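SusD homolog (Bacteroides thetaiotaomicron VPI-5482, PDB 3IHV) probably binds sugars at the outer membrane of a gut bacterium, as other SusD-family proteins do, helping to take up glycans. Local coordinates at residues Gln79-Leu84 and Phe129-Arg134; Val138-Ser143 and Tyr163-Asp168; Arg313-Asp318 and Arg459-Ser464. All coordinates share one frame; numbering follows the deposited sequence. Where two conformers were deposited one is given.

Interaction 1 of 3, residues Gln79-Leu84 and Phe129-Arg134. With EDO (1,2-ethanediol), chain I.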
loop_
_atom_site.group_PDB
_atom_site.type_symbol
_atom_site.label_atom_id
_atom_site.label_comp_id
_atom_site.label_asym_id
_atom_site.label_seq_id
_atom_site.Cartn_x
_atom_site.Cartn_y
_atom_site.Cartn_z
ATOM N N GLN A 79 1.939 17.927 1.321
ATOM C CA GLN A 79 0.576 17.574 1.704
ATOM C C GLN A 79 0.480 16.244 2.462
ATOM O O GLN A 79 -0.300 16.112 3.408
ATOM C CB GLN A 79 -0.312 17.535 0.460
ATOM C CG GLN A 79 -0.560 18.929 -0.132
ATOM C CD GLN A 79 -1.256 18.899 -1.486
ATOM O OE1 GLN A 79 -1.237 17.900 -2.192
ATOM N NE2 GLN A 79 -1.874 20.022 -1.851
ATOM N N THR A 80 1.280 15.259 2.043
ATOM C CA THR A 80 1.288 13.968 2.725
ATOM C C THR A 80 1.930 14.097 4.106
ATOM O O THR A 80 1.405 13.556 5.090
ATOM C CB THR A 80 1.934 12.888 1.885
ATOM O OG1 THR A 80 1.125 12.638 0.737
ATOM C CG2 THR A 80 2.072 11.607 2.675
ATOM N N TRP A 81 3.034 14.846 4.184
ATOM C CA TRP A 81 3.679 15.090 5.469
ATOM C C TRP A 81 2.641 15.690 6.428
ATOM O O TRP A 81 2.471 15.203 7.549
ATOM C CB TRP A 81 4.890 16.000 5.281
ATOM C CG TRP A 81 5.575 16.526 6.489
ATOM C CD1 TRP A 81 5.277 17.666 7.184
ATOM C CD2 TRP A 81 6.775 16.003 7.064
ATOM N NE1 TRP A 81 6.211 17.862 8.188
ATOM C CE2 TRP A 81 7.144 16.856 8.126
ATOM C CE3 TRP A 81 7.568 14.899 6.781
ATOM C CZ2 TRP A 81 8.259 16.625 8.901
ATOM C CZ3 TRP A 81 8.697 14.665 7.566
ATOM C CH2 TRP A 81 9.029 15.534 8.596
ATOM N N ALA A 82 1.935 16.724 5.972
ATOM C CA ALA A 82 0.910 17.388 6.776
ATOM C C ALA A 82 -0.239 16.448 7.129
ATOM O O ALA A 82 -0.720 16.463 8.248
ATOM C CB ALA A 82 0.383 18.660 6.051
ATOM N N ALA A 83 -0.684 15.633 6.195
ATOM C CA ALA A 83 -1.802 14.729 6.460
ATOM C C ALA A 83 -1.442 13.670 7.500
ATOM O O ALA A 83 -2.245 13.338 8.395
ATOM C CB ALA A 83 -2.308 14.057 5.144
ATOM N N LEU A 84 -0.228 13.123 7.421
ATOM C CA LEU A 84 0.209 12.133 8.413
ATOM C C LEU A 84 0.214 12.763 9.779
ATOM O O LEU A 84 -0.271 12.172 10.761
ATOM C CB LEU A 84 1.601 11.569 8.037
ATOM C CG LEU A 84 1.550 10.598 6.836
ATOM C CD1 LEU A 84 2.948 10.361 6.117
ATOM C CD2 LEU A 84 0.918 9.217 7.289
ATOM N N PHE A 129 4.745 4.861 10.827
ATOM C CA PHE A 129 5.470 3.945 9.960
ATOM C C PHE A 129 5.653 4.576 8.596
ATOM O O PHE A 129 6.736 4.511 8.034
ATOM C CB PHE A 129 4.713 2.608 9.840
ATOM C CG PHE A 129 5.410 1.571 8.968
ATOM C CD1 PHE A 129 6.768 1.338 9.084
ATOM C CD2 PHE A 129 4.702 0.790 8.108
ATOM C CE1 PHE A 129 7.413 0.401 8.322
ATOM C CE2 PHE A 129 5.362 -0.184 7.335
ATOM C CZ PHE A 129 6.712 -0.378 7.478
ATOM N N GLU A 130 4.570 5.117 8.027
ATOM C CA GLU A 130 4.667 5.804 6.744
ATOM C C GLU A 130 5.675 6.944 6.817
ATOM O O GLU A 130 6.493 7.105 5.905
ATOM C CB GLU A 130 3.321 6.343 6.233
ATOM C CG GLU A 130 2.310 5.273 5.863
ATOM C CD GLU A 130 2.555 4.604 4.499
ATOM O OE1 GLU A 130 3.716 4.539 4.048
ATOM O OE2 GLU A 130 1.572 4.112 3.882
ATOM N N LEU A 131 5.608 7.736 7.877
ATOM C CA LEU A 131 6.537 8.865 8.021
ATOM C C LEU A 131 7.969 8.380 8.071
ATOM O O LEU A 131 8.838 8.868 7.338
ATOM C CB LEU A 131 6.270 9.701 9.284
ATOM C CG LEU A 131 5.121 10.698 9.261
ATOM C CD1 LEU A 131 4.841 11.261 10.667
ATOM C CD2 LEU A 131 5.455 11.833 8.244
ATOM N N VAL A 132 8.239 7.425 8.931
ATOM C CA VAL A 132 9.611 7.016 9.080
ATOM C C VAL A 132 10.182 6.309 7.833
ATOM O O VAL A 132 11.343 6.543 7.470
ATOM C CB VAL A 132 9.845 6.157 10.359
ATOM C CG1 VAL A 132 9.341 4.679 10.183
ATOM C CG2 VAL A 132 11.312 6.182 10.750
ATOM N N ARG A 133 9.390 5.470 7.165
ATOM C CA ARG A 133 9.939 4.753 6.036
ATOM C C ARG A 133 10.070 5.673 4.820
ATOM O O ARG A 133 10.981 5.480 4.002
ATOM C CB ARG A 133 9.147 3.469 5.689
ATOM C CG ARG A 133 7.796 3.688 5.021
ATOM C CD ARG A 133 7.061 2.372 4.981
ATOM N NE ARG A 133 5.788 2.468 4.306
ATOM C CZ ARG A 133 5.205 1.469 3.670
ATOM N NH1 ARG A 133 5.807 0.310 3.539
ATOM N NH2 ARG A 133 4.035 1.652 3.110
ATOM N N ARG A 134 9.176 6.646 4.658
ATOM C CA ARG A 134 9.204 7.512 3.491
ATOM C C ARG A 134 10.089 8.745 3.623
ATOM O O ARG A 134 10.658 9.211 2.625
ATOM C CB ARG A 134 7.770 7.915 3.074
ATOM C CG ARG A 134 6.933 6.709 2.689
ATOM C CD ARG A 134 5.517 7.068 2.264
ATOM N NE ARG A 134 4.832 5.892 1.785
ATOM C CZ ARG A 134 4.906 5.398 0.545
ATOM N NH1 ARG A 134 5.631 5.969 -0.420
ATOM N NH2 ARG A 134 4.240 4.279 0.276
HETATM C C1 EDO I . 5.659 19.236 12.267
HETATM O O1 EDO I . 4.455 19.209 11.531
HETATM C C2 EDO I . 6.729 18.531 11.498
HETATM O O2 EDO I . 7.391 19.449 10.612
#

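Interaction 2 of 3, residues Val138-Ser143 and Tyr163-Asp168. With EDO (1,2-ethanediol), chain H.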
loop_
_atom_site.group_PDB
_atom_site.type_symbol
_atom_site.label_atom_id
_atom_site.label_comp_id
_atom_site.label_asym_id
_atom_site.label_seq_id
_atom_site.Cartn_x
_atom_site.Cartn_y
_atom_site.Cartn_z
ATOM N N VAL A 138 12.196 12.101 11.146
ATOM C CA VAL A 138 10.936 12.754 11.401
ATOM C C VAL A 138 10.818 13.130 12.886
ATOM O O VAL A 138 11.617 12.696 13.738
ATOM C CB VAL A 138 9.766 11.868 10.913
ATOM C CG1 VAL A 138 9.915 11.519 9.332
ATOM C CG2 VAL A 138 9.566 10.643 11.817
ATOM N N VAL A 139 9.842 13.976 13.151
ATOM C CA VAL A 139 9.552 14.433 14.506
ATOM C C VAL A 139 8.560 13.498 15.192
ATOM O O VAL A 139 7.497 13.145 14.625
ATOM C CB VAL A 139 8.925 15.861 14.519
ATOM C CG1 VAL A 139 8.666 16.322 15.957
ATOM C CG2 VAL A 139 9.801 16.862 13.820
ATOM N N LEU A 140 8.900 13.125 16.426
ATOM C CA LEU A 140 7.954 12.425 17.300
ATOM C C LEU A 140 7.099 13.517 17.944
ATOM O O LEU A 140 7.528 14.166 18.909
ATOM C CB LEU A 140 8.651 11.606 18.378
ATOM C CG LEU A 140 9.248 10.283 17.921
ATOM C CD1 LEU A 140 10.128 9.607 18.976
ATOM C CD2 LEU A 140 8.105 9.363 17.493
HETATM N N MSE A 141 5.892 13.716 17.404
HETATM C CA MSE A 141 4.931 14.708 17.868
HETATM C C MSE A 141 4.002 13.984 18.830
HETATM O O MSE A 141 2.924 13.494 18.443
HETATM C CB MSE A 141 4.167 15.291 16.669
HETATM C CG MSE A 141 3.477 16.562 16.932
HETATM SE SE MSE A 141 4.708 18.070 17.167
HETATM C CE MSE A 141 5.358 18.254 15.401
ATOM N N THR A 142 4.422 13.935 20.087
ATOM C CA THR A 142 3.782 13.031 21.040
ATOM C C THR A 142 2.554 13.485 21.760
ATOM O O THR A 142 1.955 12.701 22.520
ATOM C CB THR A 142 4.801 12.538 22.041
ATOM O OG1 THR A 142 5.447 13.659 22.639
ATOM C CG2 THR A 142 5.824 11.658 21.319
ATOM N N SER A 143 2.155 14.726 21.533
ATOM C CA SER A 143 0.931 15.241 22.129
ATOM C C SER A 143 0.355 16.334 21.266
ATOM O O SER A 143 1.042 16.892 20.408
ATOM C CB SER A 143 1.202 15.769 23.532
ATOM O OG SER A 143 1.938 16.971 23.483
ATOM N N TYR A 163 10.803 3.971 15.412
ATOM C CA TYR A 163 10.420 2.565 15.340
ATOM C C TYR A 163 10.000 2.035 16.709
ATOM O O TYR A 163 9.032 1.289 16.831
ATOM C CB TYR A 163 11.491 1.660 14.684
ATOM C CG TYR A 163 11.360 1.578 13.165
ATOM C CD1 TYR A 163 10.296 0.874 12.591
ATOM C CD2 TYR A 163 12.256 2.213 12.297
ATOM C CE1 TYR A 163 10.136 0.801 11.245
ATOM C CE2 TYR A 163 12.128 2.101 10.942
ATOM C CZ TYR A 163 11.060 1.398 10.400
ATOM O OH TYR A 163 10.828 1.308 9.053
ATOM N N GLU A 164 10.737 2.374 17.743
ATOM C CA GLU A 164 10.356 1.944 19.074
ATOM C C GLU A 164 8.971 2.476 19.482
ATOM O O GLU A 164 8.189 1.769 20.124
ATOM C CB GLU A 164 11.471 2.379 20.018
ATOM C CG GLU A 164 11.239 2.082 21.442
ATOM C CD GLU A 164 12.463 2.413 22.272
ATOM O OE1 GLU A 164 12.307 2.630 23.498
ATOM O OE2 GLU A 164 13.564 2.491 21.670
ATOM N N TYR A 165 8.669 3.707 19.094
ATOM C CA TYR A 165 7.370 4.313 19.381
ATOM C C TYR A 165 6.261 3.571 18.618
ATOM O O TYR A 165 5.240 3.211 19.201
ATOM C CB TYR A 165 7.428 5.776 18.997
ATOM C CG TYR A 165 6.267 6.582 19.479
ATOM C CD1 TYR A 165 6.261 7.136 20.751
ATOM C CD2 TYR A 165 5.186 6.793 18.679
ATOM C CE1 TYR A 165 5.168 7.874 21.197
ATOM C CE2 TYR A 165 4.116 7.538 19.103
ATOM C CZ TYR A 165 4.114 8.084 20.343
ATOM O OH TYR A 165 3.028 8.831 20.726
ATOM N N ILE A 166 6.487 3.286 17.331
ATOM C CA ILE A 166 5.520 2.509 16.535
ATOM C C ILE A 166 5.295 1.116 17.183
ATOM O O ILE A 166 4.181 0.659 17.334
ATOM C CB ILE A 166 6.048 2.300 15.109
ATOM C CG1 ILE A 166 6.141 3.652 14.401
ATOM C CG2 ILE A 166 5.176 1.278 14.322
ATOM C CD1 ILE A 166 7.024 3.620 13.172
ATOM N N GLU A 167 6.387 0.503 17.606
ATOM C CA GLU A 167 6.379 -0.829 18.187
ATOM C C GLU A 167 5.552 -0.859 19.442
ATOM O O GLU A 167 4.724 -1.772 19.616
ATOM C CB GLU A 167 7.791 -1.252 18.504
ATOM C CG GLU A 167 7.866 -2.589 19.206
ATOM C CD GLU A 167 9.303 -2.971 19.648
ATOM O OE1 GLU A 167 10.115 -2.102 20.035
ATOM O OE2 GLU A 167 9.596 -4.171 19.653
ATOM N N ASP A 168 5.729 0.132 20.304
ATOM C CA ASP A 168 4.933 0.186 21.536
ATOM C C ASP A 168 3.449 0.311 21.198
ATOM O O ASP A 168 2.582 -0.332 21.834
ATOM C CB ASP A 168 5.374 1.352 22.419
ATOM C CG ASP A 168 6.705 1.094 23.086
ATOM O OD1 ASP A 168 7.108 -0.082 23.146
ATOM O OD2 ASP A 168 7.345 2.068 23.530
HETATM C C1 EDO H . 11.439 -7.399 20.661
HETATM O O1 EDO H . 12.670 -7.302 21.389
HETATM C C2 EDO H . 11.720 -6.818 19.300
HETATM O O2 EDO H . 11.842 -5.419 19.471
HETATM O O HOH W 1 2.439 10.750 18.807
HETATM O O HOH W 2 2.760 9.959 23.083
#

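Interaction 3 of 3, residues Arg313-Asp318 and Arg459-Ser464. With EDO (1,2-ethanediol), chain G.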
loop_
_atom_site.group_PDB
_atom_site.type_symbol
_atom_site.label_atom_id
_atom_site.label_comp_id
_atom_site.label_asym_id
_atom_site.label_seq_id
_atom_site.Cartn_x
_atom_site.Cartn_y
_atom_site.Cartn_z
ATOM N N ARG A 313 5.109 -14.092 -17.841
ATOM C CA ARG A 313 4.535 -14.953 -18.866
ATOM C C ARG A 313 5.184 -16.346 -18.967
ATOM O O ARG A 313 4.557 -17.262 -19.497
ATOM C CB ARG A 313 4.515 -14.281 -20.235
ATOM C CG ARG A 313 3.508 -13.158 -20.298
ATOM C CD ARG A 313 3.416 -12.525 -21.676
ATOM N NE ARG A 313 2.223 -11.669 -21.757
ATOM C CZ ARG A 313 1.848 -11.005 -22.840
ATOM N NH1 ARG A 313 2.543 -11.109 -23.968
ATOM N NH2 ARG A 313 0.742 -10.266 -22.817
ATOM N N GLU A 314 6.417 -16.478 -18.502
ATOM C CA GLU A 314 7.072 -17.779 -18.468
ATOM C C GLU A 314 6.362 -18.783 -17.528
ATOM O O GLU A 314 6.358 -19.966 -17.810
ATOM C CB GLU A 314 8.544 -17.607 -18.058
ATOM C CG GLU A 314 9.374 -16.862 -19.098
ATOM C CD GLU A 314 9.430 -17.596 -20.469
ATOM O OE1 GLU A 314 9.912 -18.762 -20.536
ATOM O OE2 GLU A 314 8.977 -17.020 -21.483
ATOM N N ASP A 315 5.776 -18.307 -16.432
ATOM C CA ASP A 315 5.046 -19.154 -15.448
ATOM C C ASP A 315 3.583 -19.258 -15.857
ATOM O O ASP A 315 2.670 -18.652 -15.251
ATOM C CB ASP A 315 5.138 -18.523 -14.066
ATOM C CG ASP A 315 6.568 -18.470 -13.539
ATOM O OD1 ASP A 315 7.402 -19.140 -14.160
ATOM O OD2 ASP A 315 6.815 -17.805 -12.515
ATOM N N VAL A 316 3.365 -20.042 -16.906
ATOM C CA VAL A 316 2.091 -20.069 -17.570
ATOM C C VAL A 316 0.872 -20.285 -16.689
ATOM O O VAL A 316 -0.126 -19.565 -16.811
ATOM C CB VAL A 316 2.131 -21.095 -18.754
ATOM C CG1 VAL A 316 0.755 -21.284 -19.353
ATOM C CG2 VAL A 316 3.139 -20.593 -19.838
ATOM N N SER A 317 0.964 -21.236 -15.778
ATOM C CA SER A 317 -0.173 -21.635 -14.962
ATOM C C SER A 317 -0.473 -20.713 -13.796
ATOM O O SER A 317 -1.436 -20.937 -13.087
ATOM C CB SER A 317 0.024 -23.070 -14.477
ATOM O OG SER A 317 0.156 -23.930 -15.595
ATOM N N ASP A 318 0.334 -19.681 -13.591
ATOM C CA ASP A 318 0.077 -18.711 -12.522
ATOM C C ASP A 318 -1.113 -17.852 -12.943
ATOM O O ASP A 318 -0.988 -17.004 -13.861
ATOM C CB ASP A 318 1.325 -17.864 -12.325
ATOM C CG ASP A 318 1.224 -16.935 -11.150
ATOM O OD1 ASP A 318 0.087 -16.567 -10.754
ATOM O OD2 ASP A 318 2.302 -16.532 -10.654
ATOM N N ARG A 459 6.797 -11.595 -4.056
ATOM C CA ARG A 459 6.141 -10.359 -3.669
ATOM C C ARG A 459 5.637 -9.573 -4.869
ATOM O O ARG A 459 4.535 -8.975 -4.806
ATOM C CB ARG A 459 7.049 -9.498 -2.774
ATOM C CG ARG A 459 7.307 -10.143 -1.399
ATOM C CD ARG A 459 8.083 -9.209 -0.490
ATOM N NE ARG A 459 7.295 -8.041 -0.080
ATOM C CZ ARG A 459 6.310 -8.070 0.813
ATOM N NH1 ARG A 459 5.937 -9.205 1.431
ATOM N NH2 ARG A 459 5.641 -6.958 1.046
ATOM N N SER A 460 6.400 -9.580 -5.970
ATOM C CA SER A 460 5.924 -8.934 -7.187
ATOM C C SER A 460 4.733 -9.677 -7.757
ATOM O O SER A 460 3.738 -9.048 -8.119
ATOM C CB SER A 460 7.048 -8.765 -8.216
ATOM O OG SER A 460 7.401 -9.969 -8.854
ATOM N N TYR A 461 4.786 -11.012 -7.819
ATOM C CA TYR A 461 3.670 -11.811 -8.365
ATOM C C TYR A 461 2.416 -11.777 -7.502
ATOM O O TYR A 461 1.291 -11.804 -8.035
ATOM C CB TYR A 461 4.101 -13.260 -8.638
ATOM C CG TYR A 461 5.206 -13.419 -9.687
ATOM C CD1 TYR A 461 5.443 -12.450 -10.664
ATOM C CD2 TYR A 461 5.908 -14.602 -9.784
ATOM C CE1 TYR A 461 6.399 -12.633 -11.646
ATOM C CE2 TYR A 461 6.848 -14.808 -10.785
ATOM C CZ TYR A 461 7.089 -13.821 -11.708
ATOM O OH TYR A 461 8.030 -14.032 -12.689
ATOM N N GLU A 462 2.599 -11.652 -6.185
ATOM C CA GLU A 462 1.447 -11.650 -5.307
ATOM C C GLU A 462 0.807 -10.282 -5.129
ATOM O O GLU A 462 -0.437 -10.154 -5.108
ATOM C CB GLU A 462 1.839 -12.198 -3.925
ATOM C CG GLU A 462 0.667 -12.248 -2.938
ATOM C CD GLU A 462 -0.512 -13.110 -3.393
ATOM O OE1 GLU A 462 -0.343 -14.033 -4.264
ATOM O OE2 GLU A 462 -1.645 -12.831 -2.912
ATOM N N LEU A 463 1.651 -9.265 -5.002
ATOM C CA LEU A 463 1.226 -7.938 -4.564
ATOM C C LEU A 463 1.389 -6.804 -5.586
ATOM O O LEU A 463 1.288 -5.638 -5.223
ATOM C CB LEU A 463 2.053 -7.588 -3.313
ATOM C CG LEU A 463 1.991 -8.581 -2.161
ATOM C CD1 LEU A 463 3.132 -8.279 -1.156
ATOM C CD2 LEU A 463 0.667 -8.514 -1.482
ATOM N N SER A 464 1.635 -7.140 -6.852
ATOM C CA SER A 464 1.904 -6.143 -7.867
ATOM C C SER A 464 0.904 -5.016 -7.832
ATOM O O SER A 464 -0.270 -5.272 -7.668
ATOM C CB SER A 464 1.912 -6.771 -9.278
ATOM O OG SER A 464 0.673 -7.365 -9.633
HETATM C C1 EDO G . -0.421 -10.404 -18.720
HETATM O O1 EDO G . 0.587 -11.229 -19.344
HETATM C C2 EDO G . -0.936 -9.300 -19.606
HETATM O O2 EDO G . -1.366 -9.821 -20.864
HETATM O O HOH W 3 9.082 -16.381 -12.799
#

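Interaction 1 of 3, residues Gln79-Leu84 and Phe129-Arg134
Leu84 and Leu131 carry the apolar part of this contact between helices 75-101 and 107-135. The two leucines lie alongside, pointing opposite ways. CD1 of Leu84 lies 3.6 Å from CD2 of Leu131. CD2 of Leu84 turns to the stem of Glu130 and meets its CB at 3.9 Å. Trp81 joins through its six-membered ring, where CE3 lies 4.0 Å from CD2 of Leu131. The first torsion of Trp81 (chi1 172°) puts CG opposite the backbone N and swings the indole over to Leu131. The short helix segments run roughly antiparallel, at 144°.

The polar groups stand at the margins. On one side Trp81 NE1 gives a weak hydrogen bond to O2 of an ethanediol. On the other, Glu130 bends at chi2 (-78°), and its carboxylate leaves the leucines. Arg134 NE meets OE1 of Glu130 at 2.9 Å from one side of the carboxylate plane, and Arg133 grips it side-on with NE and NH2 from the other. OE2 takes a hydrogen bond from Tyr37.

This is plain helix-helix packing in the TPR-like helical part of the SusD fold. No hydrogen bond spans the segments, so apolar contact joins them, while the buried charge of Glu130 is probably balanced by the two arginines of its own helix.

Interaction 2 of 3, residues Val138-Ser143 and Tyr163-Asp168
Leu140 and Thr142 each set a methyl against Tyr165, and these two make the packed part of the contact. It joins the loop after helix 107-135 to helix 159-176, in the helical, TPR-like part of the SusD fold. CD2 of Leu140 touches both CB and CG of Tyr165, each at 3.9 Å, at the root of the ring. Leucine and tyrosine lie side by side and point opposite ways. With chi1 at -169°, Tyr165 turns its ring away from its own backbone N and out to the loop. Thr142 meets the ring farther along. Its methyl CG2 lies 3.8 Å from CE1 of Tyr165. Tyr128 of helix 107-135 packs edge-to-face with Tyr165.

The outer end of the ring is wetter. Two waters link the phenol to the loop backbone. Water 1 accepts from Tyr165 OH at 2.8 Å and donates to Met141 O. Water 2 lies at the ring edge, in its plane. It donates to Tyr165 OH at 2.6 Å and to Thr142 O at 2.9 Å. Met141 O has a second partner in Asn92 of helix 75-101.

The ring thus has an apolar root and a watered end. The hydroxyl uses its proton on one water and accepts from another. No direct hydrogen bond crosses the segments, and between these two segments the polar connection runs through two waters.

Interaction 3 of 3, residues Arg313-Asp318 and Arg459-Ser464
Tyr461 holds CG on the far side from its carbonyl carbon (chi1 -63°), and its ring reaches from helix 448-463 to the loop that follows helix 306-313. The carboxylate of Asp315 comes to the outer part of that ring. Asp318 turns CG away from its own N (chi1 -174°), which brings OD2 to the inner part of the same side of the ring.

OD2 of Asp315 lies 3.5 Å from CE2 of Tyr461. OD2 of Asp318 is looser, 4.2 Å from CD2 of Tyr461. Both oxygens come obliquely to the ring. The carboxylate plane of Asp315 stands 84° from the ring plane. Neither acid bonds directly to the phenol. Water 3, in the ring plane, links Asp315 alone to it. It donates to Asp315 OD2 at 2.7 Å and is hydrogen-bonded to Tyr461 OH at 2.6 Å.

A type I turn from Asp315 to Asp318 sets both acids on one loop, closed by Asp318 N to Asp315 O at 3.0 Å. In this SusD-family part of the fold, the turn joins helices 306-313 and 320-324 and lies against helix 448-463. Asp318 also forms a salt bridge with Arg320. Phe308 of helix 306-313 packs on Tyr461.

The acids thus meet ring carbons rather than the hydroxyl. The negative charge of Asp318 is probably offset by Arg320, while the polar tie of Asp315 to the tyrosine is made through a single water.

Interactions 1 and 2 are neighbours, with centres about 12 Å apart. Interaction 2 uses the loop that leaves helix 107-135, whose end takes part in interaction 1. They touch directly: Val138 packs on the backbone of Leu131, and Tyr163 packs on Phe129 and Val132. Interaction 3 lies across the chain's centre, about 30 Å from interaction 1 between centres, in a later part of the chain. Interaction 1 is buried and joins helix to helix. Interactions 2 and 3 each set a helix tyrosine against a loop. Their places differ: interaction 2 is at the surface and meets methyls, whereas interaction 3 is largely buried and meets carboxylates. Water bridges both tyrosine hydroxyls, whereas interaction 1 rests on apolar side chains.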